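Uncharacterized conserved (PDB 7O21) probably acts as a peptidoglycan LD-carboxypeptidase of the YkuD family that edits the cell wall and so helps generate the curved shape of the predatory bacterium. Local coordinates at residues T116-L121 with S131-H136; A204-D209 with K246-Q251; S240-I245 with Y269-H274. All coordinates share one frame; numbering follows the deposited sequence. Where two conformers were deposited one is given.

Contact 1. Residues T116-L121 with S131-H136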
# COMPACT_ATOMS: atom_id res chain seq x y z
N THR A 116 -2.67 6.85 -7.90
CA THR A 116 -2.14 7.59 -6.76
C THR A 116 -2.20 6.73 -5.50
O THR A 116 -2.69 5.59 -5.50
CB THR A 116 -2.91 8.88 -6.51
OG1 THR A 116 -4.22 8.58 -5.99
CG2 THR A 116 -3.03 9.74 -7.79
N ASN A 117 -1.69 7.29 -4.41
CA ASN A 117 -1.80 6.67 -3.09
C ASN A 117 -3.04 7.14 -2.34
O ASN A 117 -3.13 6.93 -1.13
CB ASN A 117 -0.53 6.91 -2.26
CG ASN A 117 -0.32 8.37 -1.93
OD1 ASN A 117 -0.58 9.24 -2.73
ND2 ASN A 117 0.13 8.65 -0.69
N TYR A 118 -4.00 7.78 -3.01
CA TYR A 118 -5.23 8.13 -2.33
C TYR A 118 -5.96 6.86 -1.89
O TYR A 118 -6.09 5.93 -2.69
CB TYR A 118 -6.17 8.94 -3.23
CG TYR A 118 -7.51 9.21 -2.56
CD1 TYR A 118 -7.69 10.33 -1.78
CD2 TYR A 118 -8.57 8.31 -2.69
CE1 TYR A 118 -8.90 10.57 -1.14
CE2 TYR A 118 -9.78 8.55 -2.06
CZ TYR A 118 -9.93 9.68 -1.29
OH TYR A 118 -11.13 9.94 -0.65
N PRO A 119 -6.47 6.80 -0.66
CA PRO A 119 -6.42 7.83 0.39
C PRO A 119 -5.10 7.78 1.16
O PRO A 119 -4.63 6.68 1.50
CB PRO A 119 -7.59 7.45 1.30
CG PRO A 119 -7.66 5.94 1.17
CD PRO A 119 -7.33 5.67 -0.27
N ASN A 120 -4.49 8.93 1.42
CA ASN A 120 -3.24 8.98 2.16
C ASN A 120 -3.52 8.99 3.66
O ASN A 120 -4.67 8.86 4.11
CB ASN A 120 -2.35 10.14 1.70
CG ASN A 120 -2.90 11.50 2.09
OD1 ASN A 120 -3.75 11.64 2.97
ND2 ASN A 120 -2.40 12.53 1.44
N LEU A 121 -2.48 9.15 4.47
CA LEU A 121 -2.66 9.05 5.91
C LEU A 121 -3.52 10.18 6.46
O LEU A 121 -4.24 9.96 7.45
CB LEU A 121 -1.30 9.00 6.61
CG LEU A 121 -0.51 7.68 6.55
CD1 LEU A 121 0.76 7.78 7.40
CD2 LEU A 121 -1.36 6.48 6.97
N SER A 131 -14.08 7.39 -3.86
CA SER A 131 -13.53 6.60 -4.94
C SER A 131 -12.08 7.01 -5.21
O SER A 131 -11.63 8.10 -4.85
CB SER A 131 -14.37 6.75 -6.21
OG SER A 131 -14.90 8.06 -6.32
N GLY A 132 -11.35 6.10 -5.86
CA GLY A 132 -9.93 6.32 -6.09
C GLY A 132 -9.65 7.54 -6.96
O GLY A 132 -10.52 8.06 -7.67
N ILE A 133 -8.40 7.99 -6.90
CA ILE A 133 -7.94 9.13 -7.68
C ILE A 133 -6.82 8.66 -8.58
O ILE A 133 -5.80 8.14 -8.10
CB ILE A 133 -7.44 10.28 -6.79
CG1 ILE A 133 -8.54 10.74 -5.83
CG2 ILE A 133 -6.95 11.45 -7.63
CD1 ILE A 133 -8.14 11.94 -5.00
N TRP A 134 -6.98 8.88 -9.89
CA TRP A 134 -5.95 8.65 -10.89
C TRP A 134 -5.74 9.95 -11.66
O TRP A 134 -6.62 10.81 -11.72
CB TRP A 134 -6.41 7.62 -11.93
CG TRP A 134 -6.49 6.18 -11.48
CD1 TRP A 134 -6.27 5.69 -10.23
CD2 TRP A 134 -6.82 5.06 -12.31
NE1 TRP A 134 -6.45 4.32 -10.23
CE2 TRP A 134 -6.78 3.91 -11.50
CE3 TRP A 134 -7.15 4.92 -13.66
CZ2 TRP A 134 -7.04 2.63 -11.99
CZ3 TRP A 134 -7.41 3.66 -14.16
CH2 TRP A 134 -7.35 2.53 -13.32
N LEU A 135 -4.57 10.05 -12.28
CA LEU A 135 -4.31 11.04 -13.33
C LEU A 135 -4.38 10.29 -14.66
O LEU A 135 -3.66 9.31 -14.86
CB LEU A 135 -2.91 11.63 -13.14
CG LEU A 135 -2.32 12.38 -14.34
CD1 LEU A 135 -3.03 13.71 -14.65
CD2 LEU A 135 -0.84 12.61 -14.08
N HIS A 136 -5.29 10.69 -15.54
CA HIS A 136 -5.46 9.92 -16.77
C HIS A 136 -5.92 10.82 -17.90
O HIS A 136 -6.07 12.03 -17.74
CB HIS A 136 -6.38 8.70 -16.57
CG HIS A 136 -7.80 9.05 -16.25
ND1 HIS A 136 -8.70 9.48 -17.20
CD2 HIS A 136 -8.49 8.97 -15.09
CE1 HIS A 136 -9.88 9.67 -16.64
NE2 HIS A 136 -9.78 9.37 -15.35
O HOH W 1 -5.03 5.05 -7.03
O HOH W 2 -6.82 6.10 -5.37
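Thr-116 and Ile-133 hold the tight part of this contact. The hydroxyl of Thr-116 donates to the backbone carbonyl of Ile-133, with OG1 2.7 Å from O and the donor tilted 27° from the carbonyl plane. Thr-116 OG1 is placed between its own backbone N and carbonyl carbon (chi1 72°), where it also accepts from the N of Tyr-118 at 3.1 Å, an ST turn. One hydroxyl thus clamps the chain leaving strand 113-116 to the facing segment and shapes the turn that follows. Thr-116 N adds a weak bond to the same carbonyl, and the methyl CG2 packs against Ile-133 O.

Beside this polar grip lies an apolar one. Ile-133 CD1 sits over one face of the Tyr-118 ring, 4.0 Å from its centroid, in a CH-pi contact, and the two side chains cross at about a right angle. Pro-119, which follows a cis peptide bond, lays its CB over the opposite face, so the ring is sandwiched, while its hydroxyl is bonded to Gly-130 N.

The other side is looser and wetter. Ser-131 and Gly-132 are exposed and pass obliquely by the ring, with Tyr-118 CE2 3.4 Å from Ser-131 O, and water mediates between the backbones of Tyr-118 and Ile-133: water 2 donates to Tyr-118 O and accepts from Ile-133 N at 2.9 Å. Water 1 donates to Thr-116 O and weakly to Ile-133 O.

Beyond Ile-133 the contact leads into strand 134-136, whose Leu-135 pairs with Phe-114. Trp-134 lies close to Cys-151, the predicted nucleophile. The strand carries His-136, the predicted proton donor/acceptor, beside that cysteine, the probable His-Cys site of a YkuD-type L,D-transpeptidase fold.

Contact 2. Residues A204-D209 with K246-Q251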
# COMPACT_ATOMS: atom_id res chain seq x y z
N ALA A 204 16.11 19.03 18.39
CA ALA A 204 15.58 18.52 19.66
C ALA A 204 15.76 17.01 19.75
O ALA A 204 16.15 16.48 20.80
CB ALA A 204 14.11 18.91 19.83
N TRP A 205 15.48 16.31 18.66
CA TRP A 205 15.70 14.88 18.62
C TRP A 205 17.18 14.56 18.82
O TRP A 205 17.54 13.75 19.69
CB TRP A 205 15.18 14.35 17.28
CG TRP A 205 15.25 12.87 17.12
CD1 TRP A 205 15.54 11.94 18.08
CD2 TRP A 205 15.03 12.13 15.91
NE1 TRP A 205 15.52 10.67 17.55
CE2 TRP A 205 15.21 10.76 16.22
CE3 TRP A 205 14.71 12.49 14.60
CZ2 TRP A 205 15.07 9.76 15.26
CZ3 TRP A 205 14.57 11.49 13.65
CH2 TRP A 205 14.75 10.14 13.99
N GLU A 206 18.06 15.21 18.04
CA GLU A 206 19.49 14.92 18.13
C GLU A 206 20.05 15.21 19.52
O GLU A 206 20.88 14.46 20.03
CB GLU A 206 20.25 15.70 17.06
CG GLU A 206 21.75 15.42 17.05
CD GLU A 206 22.44 16.08 15.87
OE1 GLU A 206 22.72 17.30 15.97
OE2 GLU A 206 22.67 15.41 14.85
N ASN A 207 19.62 16.32 20.13
CA ASN A 207 20.02 16.62 21.51
C ASN A 207 19.37 15.68 22.50
O ASN A 207 19.72 15.72 23.69
CB ASN A 207 19.59 18.05 21.86
CG ASN A 207 20.49 19.10 21.27
OD1 ASN A 207 21.68 18.86 21.04
ND2 ASN A 207 19.94 20.28 21.03
N GLN A 208 18.43 14.85 22.06
CA GLN A 208 17.62 14.04 22.95
C GLN A 208 17.06 14.88 24.10
O GLN A 208 17.08 14.48 25.27
CB GLN A 208 18.37 12.79 23.40
CG GLN A 208 18.87 12.00 22.20
CD GLN A 208 19.40 10.63 22.56
OE1 GLN A 208 18.67 9.63 22.53
NE2 GLN A 208 20.68 10.58 22.91
N ASP A 209 16.57 16.07 23.75
CA ASP A 209 15.87 16.96 24.67
C ASP A 209 14.41 16.52 24.62
O ASP A 209 13.63 16.97 23.78
CB ASP A 209 16.06 18.41 24.22
CG ASP A 209 15.47 19.42 25.18
OD1 ASP A 209 14.53 19.08 25.94
OD2 ASP A 209 15.96 20.57 25.16
N LYS A 246 23.37 11.18 16.33
CA LYS A 246 23.46 12.11 15.22
C LYS A 246 22.28 11.86 14.31
O LYS A 246 22.01 10.71 13.95
CB LYS A 246 24.75 11.87 14.43
CG LYS A 246 26.03 12.36 15.11
CD LYS A 246 27.22 11.52 14.65
CE LYS A 246 28.25 12.33 13.89
NZ LYS A 246 27.96 12.36 12.42
N VAL A 247 21.57 12.93 13.94
CA VAL A 247 20.46 12.84 12.99
C VAL A 247 20.72 13.83 11.87
O VAL A 247 20.82 15.04 12.12
CB VAL A 247 19.10 13.13 13.65
CG1 VAL A 247 17.97 12.96 12.63
CG2 VAL A 247 18.89 12.25 14.87
N HIS A 248 20.86 13.33 10.65
CA HIS A 248 21.09 14.18 9.49
C HIS A 248 19.98 13.96 8.47
O HIS A 248 19.57 12.81 8.23
CB HIS A 248 22.46 13.89 8.88
CG HIS A 248 23.60 14.28 9.76
ND1 HIS A 248 24.68 13.46 9.99
CD2 HIS A 248 23.82 15.41 10.48
CE1 HIS A 248 25.52 14.07 10.81
NE2 HIS A 248 25.02 15.25 11.12
N LEU A 249 19.48 15.05 7.90
CA LEU A 249 18.38 15.01 6.95
C LEU A 249 18.82 15.65 5.65
O LEU A 249 19.37 16.75 5.65
CB LEU A 249 17.19 15.82 7.49
CG LEU A 249 16.75 15.55 8.92
CD1 LEU A 249 15.59 16.47 9.32
CD2 LEU A 249 16.36 14.11 9.05
N SER A 250 18.57 14.96 4.53
CA SER A 250 18.77 15.60 3.25
C SER A 250 17.75 16.73 3.07
O SER A 250 16.71 16.79 3.74
CB SER A 250 18.63 14.59 2.11
OG SER A 250 17.27 14.22 1.91
N GLN A 251 18.07 17.64 2.17
CA GLN A 251 17.13 18.71 1.89
C GLN A 251 15.76 18.10 1.59
O GLN A 251 15.65 17.27 0.67
CB GLN A 251 17.60 19.53 0.70
CG GLN A 251 16.57 20.54 0.25
CD GLN A 251 17.04 21.27 -0.98
OE1 GLN A 251 18.08 21.93 -0.96
NE2 GLN A 251 16.28 21.15 -2.06
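Trp-205 lies across Val-247, its indole face covered by a valine methyl. Val-247 CG2 stands 4.2 Å from the centroid of the six-membered ring, 16° off the normal, in a CH-pi contact, while CG1 of the same valine touches Trp-205 CE3 at 3.8 Å. With CG anti to the backbone N (chi1 -176°), the indole is carried out from the helix and over the strand, where Ile-245 and Gln-267 also pack against it. This is the last turn of helix 184-206 lying on the antiparallel sheet, the helix-on-sheet layering of an NTF2-like domain. The helix closes in a Schellman motif at Gln-208, which has positive phi and whose N bonds to Trp-205 O, while Asp-209 N bonds to Ala-204 O.

Glu-206, next along the helix, adds a polar hold. Its extended chain brings OE2 to the backbone N of Val-247, 2.9 Å away with an N-H...O angle of 166°, and the anti lone pair is used. Lys-246 and His-248 are exposed and border the carboxylate without bonding to it; His-248 NE2 is 4.4 Å from Glu-206 OE2. Val-247 O is bonded instead by Arg-202, one turn back on the helix.

Contact 3. Residues S240-I245 with Y269-H274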
# COMPACT_ATOMS: atom_id res chain seq x y z
N SER A 240 18.46 6.64 27.44
CA SER A 240 19.13 6.12 28.63
C SER A 240 20.33 5.25 28.25
O SER A 240 21.30 5.17 29.02
CB SER A 240 18.15 5.33 29.49
OG SER A 240 17.88 4.06 28.92
N LYS A 241 20.28 4.59 27.10
CA LYS A 241 21.31 3.64 26.69
C LYS A 241 22.37 4.24 25.79
O LYS A 241 23.53 3.80 25.85
CB LYS A 241 20.68 2.44 25.98
CG LYS A 241 19.66 1.69 26.83
CD LYS A 241 19.39 0.30 26.28
CE LYS A 241 18.43 0.33 25.10
NZ LYS A 241 18.62 -0.86 24.21
N TYR A 242 22.03 5.22 24.96
CA TYR A 242 22.94 5.78 23.97
C TYR A 242 22.92 7.29 24.17
O TYR A 242 21.99 7.97 23.72
CB TYR A 242 22.50 5.40 22.56
CG TYR A 242 22.42 3.91 22.38
CD1 TYR A 242 23.49 3.09 22.75
CD2 TYR A 242 21.28 3.30 21.88
CE1 TYR A 242 23.43 1.72 22.60
CE2 TYR A 242 21.20 1.92 21.73
CZ TYR A 242 22.28 1.14 22.09
OH TYR A 242 22.22 -0.23 21.95
N GLU A 243 23.97 7.80 24.83
CA GLU A 243 23.97 9.19 25.28
C GLU A 243 23.99 10.17 24.11
O GLU A 243 23.31 11.20 24.15
CB GLU A 243 25.17 9.43 26.19
CG GLU A 243 25.12 10.76 26.93
CD GLU A 243 26.22 10.90 27.96
OE1 GLU A 243 25.90 10.87 29.17
OE2 GLU A 243 27.39 11.05 27.58
N TYR A 244 24.77 9.89 23.08
CA TYR A 244 24.95 10.82 21.97
C TYR A 244 24.51 10.16 20.67
O TYR A 244 24.95 9.05 20.35
CB TYR A 244 26.40 11.30 21.85
CG TYR A 244 26.86 12.11 23.04
CD1 TYR A 244 26.42 13.41 23.24
CD2 TYR A 244 27.73 11.56 23.98
CE1 TYR A 244 26.84 14.15 24.33
CE2 TYR A 244 28.15 12.30 25.07
CZ TYR A 244 27.71 13.59 25.24
OH TYR A 244 28.13 14.31 26.33
N ILE A 245 23.65 10.85 19.93
CA ILE A 245 23.22 10.41 18.61
C ILE A 245 23.40 11.54 17.61
O ILE A 245 23.59 12.71 17.98
CB ILE A 245 21.76 9.90 18.60
CG1 ILE A 245 20.78 11.03 18.94
CG2 ILE A 245 21.59 8.71 19.55
CD1 ILE A 245 19.32 10.69 18.67
N TYR A 269 20.59 8.18 10.67
CA TYR A 269 20.54 8.09 12.12
C TYR A 269 21.77 7.32 12.60
O TYR A 269 22.04 6.22 12.11
CB TYR A 269 19.29 7.32 12.56
CG TYR A 269 19.13 7.24 14.07
CD1 TYR A 269 19.69 6.20 14.80
CD2 TYR A 269 18.41 8.21 14.74
CE1 TYR A 269 19.54 6.14 16.17
CE2 TYR A 269 18.24 8.15 16.10
CZ TYR A 269 18.82 7.13 16.81
OH TYR A 269 18.63 7.09 18.17
N GLU A 270 22.48 7.88 13.57
CA GLU A 270 23.68 7.23 14.10
C GLU A 270 23.69 7.27 15.62
O GLU A 270 23.55 8.34 16.22
CB GLU A 270 24.96 7.90 13.58
CG GLU A 270 26.22 7.27 14.19
CD GLU A 270 27.50 7.65 13.44
OE1 GLU A 270 27.50 8.66 12.71
OE2 GLU A 270 28.51 6.93 13.59
N SER A 271 23.91 6.12 16.22
CA SER A 271 24.34 6.02 17.61
C SER A 271 25.67 5.26 17.63
O SER A 271 26.17 4.81 16.59
CB SER A 271 23.32 5.26 18.44
OG SER A 271 23.33 3.90 18.07
N ASP A 272 26.23 5.10 18.82
CA ASP A 272 27.48 4.35 18.90
C ASP A 272 27.32 2.90 18.45
O ASP A 272 28.31 2.26 18.11
CB ASP A 272 28.08 4.45 20.30
CG ASP A 272 28.83 5.75 20.50
OD1 ASP A 272 29.46 6.22 19.53
OD2 ASP A 272 28.76 6.31 21.61
N LYS A 273 26.09 2.38 18.43
CA LYS A 273 25.84 1.00 18.06
C LYS A 273 25.62 0.80 16.56
O LYS A 273 26.22 -0.09 15.96
CB LYS A 273 24.65 0.44 18.84
CG LYS A 273 24.39 -1.05 18.60
CD LYS A 273 23.73 -1.70 19.80
CE LYS A 273 23.73 -3.21 19.68
NZ LYS A 273 25.12 -3.74 19.65
N HIS A 274 24.74 1.59 15.95
CA HIS A 274 24.46 1.40 14.53
C HIS A 274 24.24 2.73 13.81
O HIS A 274 23.99 3.77 14.43
CB HIS A 274 23.26 0.46 14.24
CG HIS A 274 22.44 0.10 15.44
ND1 HIS A 274 21.76 1.03 16.19
CD2 HIS A 274 22.15 -1.10 15.99
CE1 HIS A 274 21.11 0.42 17.16
NE2 HIS A 274 21.33 -0.87 17.06
O HOH W 3 25.30 6.52 21.02
O HOH W 4 27.04 8.21 23.31
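The backbones of 240-245 and 269-274 come together where Ile-245 lies beside Ser-271, their CA atoms 4.6 Å apart, yet no direct hydrogen bond joins the two segments. The closest backbone approach is a CA-H...O contact, with Ile-245 CA 3.2 Å from Glu-270 O. Farther out, water bridges the two segments: water 3 donates to Tyr-244 O at 2.6 Å and accepts from Asp-272 N, while water 4 accepts from Tyr-244 N and donates to the carboxylate of Asp-272. The second segment turns back on itself here, Ser-271 N bonding to His-274 O. Ser-271 OG accepts from Lys-273 N in an ST turn, and weakly from His-274 N.

Among the side chains, Ile-245 reaches Tyr-269 with two branches. Its CG1 is held between the backbone N and carbonyl carbon (chi1 64°), which sends CD1 to within 3.8 Å of Tyr-269 CE2 as CG2 meets the phenol oxygen. The same CG2 also touches Ser-271 CB at 4.0 Å. Tyr-242, just past helix 228-241, has Lys-241 CB over one ring face and Ser-271 OG over the opposite one. Its OH comes close to Lys-273 CD and makes a weak hydrogen bond to a bound di(hydroxyethyl)ether, probably from the crystallisation liquor.

The chemistry divides by depth: a buried apolar join of Ile-245 and Tyr-269 gives way outward to charged residues and water. The turn between strands 260-270 and 275-287 consequently meets the linker through apolar touch, one CA-H...O contact and two bridging waters.

Overall arrangement
Contact 1 belongs to the L,D-transpeptidase catalytic domain, whereas contacts 2 and 3 lie in the NTF2-like domain on the opposite side of the chain's centre; the centres of contacts 1 and 2 are about 32 Å apart. Contacts 2 and 3 touch and share a sheet, since strands 246-257 and 260-270 are neighbours: Lys-246 N probably bonds to Glu-270 O, and Gln-208 NE2 to Tyr-242 O. Each is partly buried, contact 1 nearest the chain's centre, contact 2 intermediate and contact 3 outermost. Contact 1 pairs a direct hydroxyl bond with water near the probable active site, contact 2 joins helix to sheet through an aromatic face and a carboxylate, and contact 3 relies on water and apolar touch.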